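Side-chain contacts in tumor necrosis factor receptor superfamily member 16 (Rattus norvegicus, PDB 1SG1), which probably acts as a low-affinity cell-surface receptor that grips nerve growth factor and related neurotrophins through a row of cysteine-rich repeats: residues C4-Y9 against G13-A18; G24-C29 against V35-L40; C81-Y86 against A130-P135; S104-S109 against Q114-E119. One frame throughout, in Å; residues are numbered along the deposited sequence.

Contact 1: C4-Y9 against G13-A18; sequences CSTGLY and GECCKA
The Y9 ring meets the other chain segment near its plane at one edge, where CD1 of Y9 lies 3.9 Å from O of G13; O of E14 and CA of C15 approach the ring obliquely. With CG of Y9 anti to its carbonyl carbon (chi1 -60°), the ring lies alongside C15, and CE1 of Y9 reaches CB of C15 at 4.3 Å. Beside it runs the C4-C15 disulfide, with its SG atoms 2.0 Å apart and a nearly right-angled twist about the S-S bond (chi3 86°). The two backbones pair around a single bridge at Y9 and C15: N of C16 donates to O of L8 at 2.8 Å, with the donor tilted from the carbonyl plane. CB of L8 rests 4.0 Å from CB of C16, whose sulfur is tied to C29. At the far end, OG1 of T6 donates to O of C16 at 2.9 Å, almost along the C=O axis, while CB of T6 leans on the C15 sulfur at 3.8 Å. With a valine at T6, the C16 carbonyl would probably be left without its hydroxyl donor. The C4-G7 type I turn, the single backbone bridge and the disulfide make up a small cystine-braced loop, as in the cysteine-rich repeats of the TNF receptor superfamily, where disulfides stand in for a large apolar core.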
loop_
_atom_site.group_PDB
_atom_site.type_symbol
_atom_site.label_atom_id
_atom_site.label_comp_id
_atom_site.label_asym_id
_atom_site.label_seq_id
_atom_site.Cartn_x
_atom_site.Cartn_y
_atom_site.Cartn_z
ATOM N N CYS C 4 -16.523 -24.063 -30.894
ATOM C CA CYS C 4 -17.202 -23.846 -29.632
ATOM C C CYS C 4 -16.191 -23.543 -28.542
ATOM O O CYS C 4 -15.759 -24.447 -27.836
ATOM C CB CYS C 4 -18.000 -25.089 -29.242
ATOM S SG CYS C 4 -18.967 -24.860 -27.727
ATOM N N SER C 5 -15.825 -22.273 -28.402
ATOM C CA SER C 5 -14.852 -21.862 -27.394
ATOM C C SER C 5 -15.280 -22.206 -25.972
ATOM O O SER C 5 -14.601 -21.850 -25.023
ATOM C CB SER C 5 -14.596 -20.356 -27.488
ATOM O OG SER C 5 -15.737 -19.621 -27.087
ATOM N N THR C 6 -16.395 -22.912 -25.834
ATOM C CA THR C 6 -16.923 -23.292 -24.529
ATOM C C THR C 6 -16.935 -24.789 -24.257
ATOM O O THR C 6 -16.857 -25.210 -23.112
ATOM C CB THR C 6 -18.357 -22.794 -24.372
ATOM O OG1 THR C 6 -18.380 -21.375 -24.547
ATOM C CG2 THR C 6 -18.908 -23.160 -23.001
ATOM N N GLY C 7 -17.051 -25.588 -25.313
ATOM C CA GLY C 7 -17.092 -27.026 -25.137
ATOM C C GLY C 7 -18.375 -27.462 -24.453
ATOM O O GLY C 7 -18.477 -28.571 -23.943
ATOM N N LEU C 8 -19.357 -26.564 -24.442
ATOM C CA LEU C 8 -20.658 -26.817 -23.824
ATOM C C LEU C 8 -21.773 -26.492 -24.797
ATOM O O LEU C 8 -21.748 -25.476 -25.486
ATOM C CB LEU C 8 -20.820 -25.999 -22.544
ATOM C CG LEU C 8 -20.166 -26.655 -21.326
ATOM C CD1 LEU C 8 -20.161 -25.694 -20.141
ATOM C CD2 LEU C 8 -20.917 -27.945 -20.993
ATOM N N TYR C 9 -22.762 -27.370 -24.850
ATOM C CA TYR C 9 -23.851 -27.186 -25.792
ATOM C C TYR C 9 -25.215 -27.128 -25.171
ATOM O O TYR C 9 -25.481 -27.733 -24.134
ATOM C CB TYR C 9 -23.793 -28.301 -26.828
ATOM C CG TYR C 9 -22.489 -28.293 -27.575
ATOM C CD1 TYR C 9 -22.310 -27.475 -28.693
ATOM C CD2 TYR C 9 -21.408 -29.055 -27.131
ATOM C CE1 TYR C 9 -21.085 -27.416 -29.346
ATOM C CE2 TYR C 9 -20.184 -29.004 -27.773
ATOM C CZ TYR C 9 -20.027 -28.185 -28.878
ATOM O OH TYR C 9 -18.820 -28.139 -29.522
ATOM N N GLY C 13 -27.662 -28.101 -29.798
ATOM C CA GLY C 13 -26.433 -27.914 -30.541
ATOM C C GLY C 13 -25.839 -26.519 -30.545
ATOM O O GLY C 13 -24.925 -26.244 -31.326
ATOM N N GLU C 14 -26.399 -25.632 -29.716
ATOM C CA GLU C 14 -25.819 -24.294 -29.664
ATOM C C GLU C 14 -24.704 -24.277 -28.635
ATOM O O GLU C 14 -24.849 -24.813 -27.535
ATOM C CB GLU C 14 -26.852 -23.237 -29.283
ATOM C CG GLU C 14 -27.811 -22.863 -30.389
ATOM C CD GLU C 14 -28.921 -23.874 -30.571
ATOM O OE1 GLU C 14 -28.619 -25.044 -30.893
ATOM O OE2 GLU C 14 -30.101 -23.497 -30.390
ATOM N N CYS C 15 -23.587 -23.664 -29.006
ATOM C CA CYS C 15 -22.440 -23.562 -28.118
ATOM C C CYS C 15 -22.755 -22.534 -27.042
ATOM O O CYS C 15 -22.758 -21.331 -27.301
ATOM C CB CYS C 15 -21.191 -23.145 -28.901
ATOM S SG CYS C 15 -19.663 -22.965 -27.928
ATOM N N CYS C 16 -23.036 -23.021 -25.839
ATOM C CA CYS C 16 -23.357 -22.159 -24.716
ATOM C C CYS C 16 -22.433 -20.951 -24.676
ATOM O O CYS C 16 -21.234 -21.066 -24.933
ATOM C CB CYS C 16 -23.210 -22.947 -23.421
ATOM S SG CYS C 16 -24.425 -24.296 -23.309
ATOM N N LYS C 17 -23.006 -19.787 -24.381
ATOM C CA LYS C 17 -22.235 -18.552 -24.278
ATOM C C LYS C 17 -21.542 -18.594 -22.926
ATOM O O LYS C 17 -21.975 -19.311 -22.027
ATOM C CB LYS C 17 -23.147 -17.326 -24.332
ATOM C CG LYS C 17 -23.741 -17.035 -25.693
ATOM C CD LYS C 17 -24.705 -15.854 -25.620
ATOM C CE LYS C 17 -25.063 -15.336 -27.008
ATOM N NZ LYS C 17 -23.859 -14.803 -27.722
ATOM N N ALA C 18 -20.473 -17.824 -22.776
ATOM C CA ALA C 18 -19.753 -17.813 -21.514
ATOM C C ALA C 18 -19.865 -16.486 -20.775
ATOM O O ALA C 18 -19.935 -15.423 -21.388
ATOM C CB ALA C 18 -18.276 -18.173 -21.742
#

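Contact 2: G24-C29 against V35-L40; sequences GVAQPC and VCEPCL
CB of A26 packs against CG2 of V35 at 3.5 Å. V35 holds CG2 anti to its own backbone N and CG1 between N and the carbonyl carbon (chi1 48°), which sends one methyl to A26 and turns the other toward Q27; the model is too tight around Q27 N for that second approach to be trusted in detail. On the far side of A26, OE1 of E37 lies 3.9 Å from its CB. Beneath these side chains, O of V35 faces two amides. N of A26 points at it in the carbonyl plane, in a bond modelled rather short, and N of Q27 makes a weaker one. A26 and Q27 thus both oppose V35, a classic beta bulge in the antiparallel hairpin of strands 23-27 and 35-38. Two residues before the bulge, G24 and E37 form a hydrogen-bonded pair: N of G24 to O of E37 at 3.0 Å and N of E37 to O of G24 at 3.1 Å. Between pair and bulge, V25 and C36 sit opposite each other without hydrogen bonds, their side chains on one face, and CA of C36 comes 3.2 Å from O of G24. Further out, disulfides anchor the hairpin: C36 to C19, against which V25 also packs, C29 to C16, and C39, whose SG lies 3.8 Å from N of G24, to C55.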
loop_
_atom_site.group_PDB
_atom_site.type_symbol
_atom_site.label_atom_id
_atom_site.label_comp_id
_atom_site.label_asym_id
_atom_site.label_seq_id
_atom_site.Cartn_x
_atom_site.Cartn_y
_atom_site.Cartn_z
ATOM N N GLY C 24 -20.800 -13.781 -13.285
ATOM C CA GLY C 24 -20.932 -15.192 -12.987
ATOM C C GLY C 24 -22.119 -15.806 -13.716
ATOM O O GLY C 24 -22.842 -15.118 -14.438
ATOM N N VAL C 25 -22.322 -17.110 -13.531
ATOM C CA VAL C 25 -23.430 -17.812 -14.170
ATOM C C VAL C 25 -24.656 -17.893 -13.248
ATOM O O VAL C 25 -24.644 -18.606 -12.244
ATOM C CB VAL C 25 -23.017 -19.245 -14.575
ATOM C CG1 VAL C 25 -24.186 -19.971 -15.219
ATOM C CG2 VAL C 25 -21.849 -19.189 -15.528
ATOM N N ALA C 26 -25.709 -17.159 -13.595
ATOM C CA ALA C 26 -26.929 -17.164 -12.804
ATOM C C ALA C 26 -27.552 -18.558 -12.879
ATOM O O ALA C 26 -27.815 -19.195 -11.856
ATOM C CB ALA C 26 -27.896 -16.121 -13.334
ATOM N N GLN C 27 -27.768 -19.040 -14.097
ATOM C CA GLN C 27 -28.361 -20.356 -14.296
ATOM C C GLN C 27 -27.683 -21.099 -15.449
ATOM O O GLN C 27 -27.621 -20.602 -16.574
ATOM C CB GLN C 27 -29.861 -20.208 -14.550
ATOM C CG GLN C 27 -30.592 -21.494 -14.872
ATOM C CD GLN C 27 -32.033 -21.232 -15.240
ATOM O OE1 GLN C 27 -32.851 -20.873 -14.388
ATOM N NE2 GLN C 27 -32.351 -21.390 -16.520
ATOM N N PRO C 28 -27.176 -22.312 -15.171
ATOM C CA PRO C 28 -26.477 -23.185 -16.121
ATOM C C PRO C 28 -27.211 -23.503 -17.409
ATOM O O PRO C 28 -28.385 -23.881 -17.395
ATOM C CB PRO C 28 -26.185 -24.435 -15.293
ATOM C CG PRO C 28 -27.300 -24.456 -14.306
ATOM C CD PRO C 28 -27.412 -23.017 -13.898
ATOM N N CYS C 29 -26.472 -23.395 -18.548
ATOM C CA CYS C 29 -27.052 -23.668 -19.847
ATOM C C CYS C 29 -27.462 -25.133 -19.957
ATOM O O CYS C 29 -26.653 -26.046 -19.788
ATOM C CB CYS C 29 -26.083 -23.304 -20.972
ATOM S SG CYS C 29 -24.753 -24.500 -21.314
ATOM N N VAL C 35 -27.367 -17.886 -18.562
ATOM C CA VAL C 35 -27.722 -16.615 -17.954
ATOM C C VAL C 35 -26.612 -16.114 -17.023
ATOM O O VAL C 35 -26.294 -16.727 -16.002
ATOM C CB VAL C 35 -29.095 -16.702 -17.230
ATOM C CG1 VAL C 35 -29.140 -17.911 -16.364
ATOM C CG2 VAL C 35 -29.358 -15.436 -16.421
ATOM N N CYS C 36 -26.017 -14.991 -17.422
ATOM C CA CYS C 36 -24.936 -14.346 -16.680
ATOM C C CYS C 36 -25.387 -13.063 -15.990
ATOM O O CYS C 36 -26.055 -12.222 -16.594
ATOM C CB CYS C 36 -23.800 -13.962 -17.628
ATOM S SG CYS C 36 -23.120 -15.305 -18.649
ATOM N N GLU C 37 -25.025 -12.911 -14.746
ATOM C CA GLU C 37 -25.311 -11.659 -14.065
ATOM C C GLU C 37 -24.011 -11.188 -13.408
ATOM O O GLU C 37 -23.199 -11.997 -12.974
ATOM C CB GLU C 37 -26.417 -11.825 -13.019
ATOM C CG GLU C 37 -25.973 -12.448 -11.709
ATOM C CD GLU C 37 -27.069 -12.435 -10.652
ATOM O OE1 GLU C 37 -27.990 -13.280 -10.725
ATOM O OE2 GLU C 37 -27.013 -11.568 -9.752
ATOM N N PRO C 38 -23.785 -9.864 -13.370
ATOM C CA PRO C 38 -22.580 -9.292 -12.763
ATOM C C PRO C 38 -22.404 -9.642 -11.283
ATOM O O PRO C 38 -23.378 -9.796 -10.557
ATOM C CB PRO C 38 -22.777 -7.795 -12.979
ATOM C CG PRO C 38 -23.467 -7.744 -14.291
ATOM C CD PRO C 38 -24.513 -8.834 -14.136
ATOM N N CYS C 39 -21.152 -9.770 -10.852
ATOM C CA CYS C 39 -20.841 -10.057 -9.456
ATOM C C CYS C 39 -20.933 -8.781 -8.614
ATOM O O CYS C 39 -20.883 -7.677 -9.143
ATOM C CB CYS C 39 -19.432 -10.621 -9.329
ATOM S SG CYS C 39 -19.107 -12.070 -10.367
ATOM N N LEU C 40 -21.047 -8.945 -7.300
ATOM C CA LEU C 40 -21.161 -7.807 -6.380
ATOM C C LEU C 40 -19.838 -7.368 -5.729
ATOM O O LEU C 40 -19.228 -8.131 -4.980
ATOM C CB LEU C 40 -22.151 -8.145 -5.267
ATOM C CG LEU C 40 -22.989 -6.993 -4.704
ATOM C CD1 LEU C 40 -24.145 -6.702 -5.656
ATOM C CD2 LEU C 40 -23.537 -7.376 -3.331
#

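Contact 3: C81-Y86 against A130-P135; sequences CAYGYY and ANHVDP
A small surface contact joins two successive cysteine-rich modules of the TNF receptor family: Y83, in a type I turn from A82 to Y85, reaches across to H132 and V133 in the loop before strand 137-138. CE2 of Y83 comes to 4.1 Å from CE1 of H132, lying at the edge of the imidazole near its plane, while the tyrosine ring meets that carbon obliquely. The phenol oxygen goes further, so that OH of Y83 lies 3.7 Å from CG1 of V133, the two side chains crossing at about a right angle. No hydrogen bond spans the segments. Y83 gets there because CG is anti to its backbone N (chi1 180°), which stretches the ring out from the turn, itself closed by N of Y85 on O of A82 at 3.0 Å. T116 packs against CB of H132. The site borders another protein of the assembly, consistent with the bound neurotrophin: an apolar side chain of that chain packs on Y83, and a basic side chain of the same partner forms a salt bridge with OD1 of D134. The loop presenting these groups is shaped by an Asx motif, in which OD1 of N131 accepts from N of D134 at 3.0 Å and more weakly from N of V133. The same amide also donates: ND2 of N131 meets OD2 of D134 at 3.0 Å on the anti side, 34° out of the carboxylate plane.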
loop_
_atom_site.group_PDB
_atom_site.type_symbol
_atom_site.label_atom_id
_atom_site.label_comp_id
_atom_site.label_asym_id
_atom_site.label_seq_id
_atom_site.Cartn_x
_atom_site.Cartn_y
_atom_site.Cartn_z
ATOM N N CYS C 81 -1.118 -11.821 7.281
ATOM C CA CYS C 81 -1.118 -11.630 8.727
ATOM C C CYS C 81 -0.952 -10.152 9.058
ATOM O O CYS C 81 -0.133 -9.466 8.453
ATOM C CB CYS C 81 0.013 -12.424 9.380
ATOM S SG CYS C 81 -0.265 -14.220 9.374
ATOM N N ALA C 82 -1.742 -9.671 10.010
ATOM C CA ALA C 82 -1.702 -8.277 10.458
ATOM C C ALA C 82 -0.283 -7.734 10.740
ATOM O O ALA C 82 0.690 -8.485 10.827
ATOM C CB ALA C 82 -2.580 -8.115 11.702
ATOM N N TYR C 83 -0.185 -6.419 10.892
ATOM C CA TYR C 83 1.099 -5.758 11.129
ATOM C C TYR C 83 2.024 -6.431 12.139
ATOM O O TYR C 83 3.159 -6.789 11.806
ATOM C CB TYR C 83 0.882 -4.300 11.544
ATOM C CG TYR C 83 2.167 -3.530 11.820
ATOM C CD1 TYR C 83 2.148 -2.360 12.590
ATOM C CD2 TYR C 83 3.404 -3.989 11.355
ATOM C CE1 TYR C 83 3.324 -1.678 12.893
ATOM C CE2 TYR C 83 4.585 -3.316 11.655
ATOM C CZ TYR C 83 4.541 -2.164 12.425
ATOM O OH TYR C 83 5.710 -1.502 12.735
ATOM N N GLY C 84 1.566 -6.611 13.367
ATOM C CA GLY C 84 2.442 -7.218 14.357
ATOM C C GLY C 84 2.757 -8.703 14.276
ATOM O O GLY C 84 3.412 -9.234 15.161
ATOM N N TYR C 85 2.322 -9.376 13.221
ATOM C CA TYR C 85 2.559 -10.811 13.104
ATOM C C TYR C 85 3.078 -11.192 11.746
ATOM O O TYR C 85 3.152 -10.365 10.862
ATOM C CB TYR C 85 1.261 -11.596 13.354
ATOM C CG TYR C 85 0.450 -11.119 14.534
ATOM C CD1 TYR C 85 -0.196 -9.877 14.505
ATOM C CD2 TYR C 85 0.339 -11.898 15.683
ATOM C CE1 TYR C 85 -0.937 -9.429 15.600
ATOM C CE2 TYR C 85 -0.393 -11.465 16.778
ATOM C CZ TYR C 85 -1.031 -10.230 16.735
ATOM O OH TYR C 85 -1.763 -9.801 17.821
ATOM N N TYR C 86 3.424 -12.468 11.604
ATOM C CA TYR C 86 3.911 -13.048 10.354
ATOM C C TYR C 86 3.247 -14.426 10.231
ATOM O O TYR C 86 2.797 -14.973 11.212
ATOM C CB TYR C 86 5.440 -13.198 10.387
ATOM C CG TYR C 86 5.938 -14.322 11.266
ATOM C CD1 TYR C 86 6.366 -15.528 10.713
ATOM C CD2 TYR C 86 5.963 -14.188 12.652
ATOM C CE1 TYR C 86 6.813 -16.575 11.520
ATOM C CE2 TYR C 86 6.402 -15.226 13.468
ATOM C CZ TYR C 86 6.831 -16.419 12.900
ATOM O OH TYR C 86 7.293 -17.436 13.711
ATOM N N ALA C 130 13.494 -2.777 22.913
ATOM C CA ALA C 130 13.035 -4.090 22.490
ATOM C C ALA C 130 11.858 -3.945 21.503
ATOM O O ALA C 130 10.748 -3.552 21.869
ATOM C CB ALA C 130 12.630 -4.928 23.717
ATOM N N ASN C 131 12.125 -4.237 20.242
ATOM C CA ASN C 131 11.099 -4.163 19.236
ATOM C C ASN C 131 11.563 -4.807 17.952
ATOM O O ASN C 131 12.618 -5.416 17.901
ATOM C CB ASN C 131 10.670 -2.706 19.003
ATOM C CG ASN C 131 11.833 -1.777 18.739
ATOM O OD1 ASN C 131 12.571 -1.934 17.772
ATOM N ND2 ASN C 131 11.992 -0.787 19.600
ATOM N N HIS C 132 10.779 -4.689 16.901
ATOM C CA HIS C 132 11.197 -5.296 15.657
ATOM C C HIS C 132 11.255 -4.308 14.508
ATOM O O HIS C 132 10.919 -4.635 13.392
ATOM C CB HIS C 132 10.299 -6.496 15.322
ATOM C CG HIS C 132 8.846 -6.160 15.217
ATOM N ND1 HIS C 132 8.273 -5.689 14.055
ATOM C CD2 HIS C 132 7.857 -6.195 16.138
ATOM C CE1 HIS C 132 6.992 -5.446 14.265
ATOM N NE2 HIS C 132 6.715 -5.744 15.520
ATOM N N VAL C 133 11.707 -3.099 14.799
ATOM C CA VAL C 133 11.820 -2.058 13.784
ATOM C C VAL C 133 13.129 -1.305 13.900
ATOM O O VAL C 133 13.600 -0.726 12.924
ATOM C CB VAL C 133 10.672 -1.025 13.882
ATOM C CG1 VAL C 133 9.348 -1.695 13.617
ATOM C CG2 VAL C 133 10.659 -0.388 15.240
ATOM N N ASP C 134 13.714 -1.321 15.097
ATOM C CA ASP C 134 14.962 -0.597 15.360
ATOM C C ASP C 134 16.248 -1.348 15.127
ATOM O O ASP C 134 16.479 -2.396 15.722
ATOM C CB ASP C 134 14.989 -0.068 16.798
ATOM C CG ASP C 134 14.118 1.151 16.987
ATOM O OD1 ASP C 134 14.045 1.969 16.044
ATOM O OD2 ASP C 134 13.530 1.312 18.074
ATOM N N PRO C 135 17.116 -0.812 14.259
ATOM C CA PRO C 135 18.411 -1.415 13.945
ATOM C C PRO C 135 19.417 -0.921 14.987
ATOM O O PRO C 135 19.149 0.033 15.700
ATOM C CB PRO C 135 18.697 -0.887 12.548
ATOM C CG PRO C 135 18.138 0.490 12.611
ATOM C CD PRO C 135 16.842 0.341 13.387
#

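Contact 4: S104-S109 against Q114-E119; sequences SGLVFS and QNTVCE
F108 and V117 lie side by side, CB to CB at 3.4 Å. CG of F108 is anti to its carbonyl carbon (chi1 -72°), and this turns the ring so that CB of V117 sits in plane at its edge, while CG1 of V107 stands 3.8 Å above one face, offset toward the rim. V107 and F108 both face V117, a classic beta bulge: O of V117 accepts from N of V107 at 2.9 Å and from N of F108 at 3.1 Å, the latter on a lone pair. At the other end, S104 keeps OG anti to its backbone N (chi1 -179°), and OG donates to O of E119 at 2.9 Å from above the carbonyl plane. Replacing S104 with an alanine would probably cost this carbonyl its side-chain donor, leaving it to the G105 amide. A water bridges O of L106 and OE1 of E119; the same oxygen forms a salt bridge to a basic side chain of another protein chain. Strands 104-108 and 117-120 form an antiparallel hairpin, fastened by the C118-C100 disulfide, by T116 OG1 on S98, and by backbone bonding of L106 to D134 in the loop before strand 137-138.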
loop_
_atom_site.group_PDB
_atom_site.type_symbol
_atom_site.label_atom_id
_atom_site.label_comp_id
_atom_site.label_asym_id
_atom_site.label_seq_id
_atom_site.Cartn_x
_atom_site.Cartn_y
_atom_site.Cartn_z
ATOM N N SER C 104 20.307 -5.915 20.998
ATOM C CA SER C 104 20.079 -6.667 19.762
ATOM C C SER C 104 19.300 -5.792 18.764
ATOM O O SER C 104 18.408 -5.041 19.167
ATOM C CB SER C 104 19.279 -7.925 20.097
ATOM O OG SER C 104 19.035 -8.706 18.943
ATOM N N GLY C 105 19.616 -5.900 17.474
ATOM C CA GLY C 105 18.945 -5.074 16.476
ATOM C C GLY C 105 18.416 -5.644 15.159
ATOM O O GLY C 105 18.873 -6.671 14.638
ATOM N N LEU C 106 17.448 -4.930 14.598
ATOM C CA LEU C 106 16.831 -5.330 13.340
ATOM C C LEU C 106 17.794 -5.582 12.167
ATOM O O LEU C 106 18.723 -4.818 11.946
ATOM C CB LEU C 106 15.804 -4.280 12.909
ATOM C CG LEU C 106 15.197 -4.521 11.528
ATOM C CD1 LEU C 106 14.719 -5.945 11.430
ATOM C CD2 LEU C 106 14.065 -3.585 11.295
ATOM N N VAL C 107 17.565 -6.666 11.428
ATOM C CA VAL C 107 18.391 -6.985 10.268
ATOM C C VAL C 107 17.439 -7.088 9.101
ATOM O O VAL C 107 17.626 -6.469 8.061
ATOM C CB VAL C 107 19.081 -8.342 10.361
ATOM C CG1 VAL C 107 19.986 -8.494 9.203
ATOM C CG2 VAL C 107 19.862 -8.470 11.618
ATOM N N PHE C 108 16.408 -7.894 9.300
ATOM C CA PHE C 108 15.400 -8.119 8.295
ATOM C C PHE C 108 14.022 -7.923 8.904
ATOM O O PHE C 108 13.676 -8.532 9.924
ATOM C CB PHE C 108 15.566 -9.523 7.714
ATOM C CG PHE C 108 16.782 -9.672 6.832
ATOM C CD1 PHE C 108 17.699 -10.707 7.041
ATOM C CD2 PHE C 108 17.002 -8.794 5.767
ATOM C CE1 PHE C 108 18.813 -10.866 6.201
ATOM C CE2 PHE C 108 18.118 -8.948 4.922
ATOM C CZ PHE C 108 19.019 -9.989 5.144
ATOM N N SER C 109 13.250 -7.044 8.282
ATOM C CA SER C 109 11.907 -6.747 8.746
ATOM C C SER C 109 10.952 -7.942 8.776
ATOM O O SER C 109 11.038 -8.863 7.962
ATOM C CB SER C 109 11.300 -5.638 7.893
ATOM O OG SER C 109 11.357 -4.403 8.578
ATOM N N GLN C 114 7.682 -13.841 6.561
ATOM C CA GLN C 114 8.971 -13.604 7.190
ATOM C C GLN C 114 8.935 -13.111 8.633
ATOM O O GLN C 114 8.423 -12.027 8.909
ATOM C CB GLN C 114 9.733 -12.581 6.346
ATOM C CG GLN C 114 11.110 -12.235 6.871
ATOM C CD GLN C 114 12.080 -13.388 6.762
ATOM O OE1 GLN C 114 12.352 -13.887 5.666
ATOM N NE2 GLN C 114 12.612 -13.817 7.902
ATOM N N ASN C 115 9.476 -13.899 9.555
ATOM C CA ASN C 115 9.540 -13.449 10.936
ATOM C C ASN C 115 10.811 -12.606 11.033
ATOM O O ASN C 115 11.756 -12.784 10.260
ATOM C CB ASN C 115 9.609 -14.632 11.912
ATOM C CG ASN C 115 9.781 -14.196 13.366
ATOM O OD1 ASN C 115 9.268 -13.168 13.798
ATOM N ND2 ASN C 115 10.489 -14.995 14.128
ATOM N N THR C 116 10.790 -11.667 11.976
ATOM C CA THR C 116 11.899 -10.770 12.274
ATOM C C THR C 116 13.242 -11.477 12.364
ATOM O O THR C 116 13.379 -12.451 13.105
ATOM C CB THR C 116 11.702 -10.113 13.640
ATOM O OG1 THR C 116 10.401 -9.536 13.714
ATOM C CG2 THR C 116 12.753 -9.047 13.881
ATOM N N VAL C 117 14.224 -10.978 11.615
ATOM C CA VAL C 117 15.595 -11.499 11.680
ATOM C C VAL C 117 16.410 -10.503 12.511
ATOM O O VAL C 117 16.679 -9.383 12.055
ATOM C CB VAL C 117 16.269 -11.563 10.317
ATOM C CG1 VAL C 117 17.729 -11.972 10.498
ATOM C CG2 VAL C 117 15.550 -12.541 9.420
ATOM N N CYS C 118 16.801 -10.893 13.724
ATOM C CA CYS C 118 17.580 -10.000 14.590
ATOM C C CYS C 118 19.094 -10.146 14.538
ATOM O O CYS C 118 19.634 -11.040 13.914
ATOM C CB CYS C 118 17.135 -10.136 16.035
ATOM S SG CYS C 118 15.428 -9.594 16.290
ATOM N N GLU C 119 19.768 -9.258 15.252
ATOM C CA GLU C 119 21.222 -9.218 15.284
ATOM C C GLU C 119 21.738 -8.716 16.629
ATOM O O GLU C 119 21.200 -7.773 17.201
ATOM C CB GLU C 119 21.680 -8.286 14.176
ATOM C CG GLU C 119 23.136 -7.964 14.096
ATOM C CD GLU C 119 23.404 -6.992 12.964
ATOM O OE1 GLU C 119 22.907 -5.842 13.018
ATOM O OE2 GLU C 119 24.094 -7.384 12.006
HETATM O O HOH W 1 20.751 -3.782 13.412
#

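From the N terminus, contact 1 closes a three-residue loop, and contact 2 follows in series, closing the hairpin of strands 23-27 and 35-38. The C16-C29 disulfide ties the two together, their centres 15 Å apart. The chain then runs on to the other pair. Contact 3 closes a long loop of 43 residues, and contact 4, the hairpin of strands 104-108 and 117-120, nests inside it. Their centres are only 9 Å apart. Contacts 1 and 2 brace one end of the elongated receptor, while contact 3 joins two successive cysteine-rich modules and contact 4 closes a hairpin within the first of them, bonded to the second through L106 and D134.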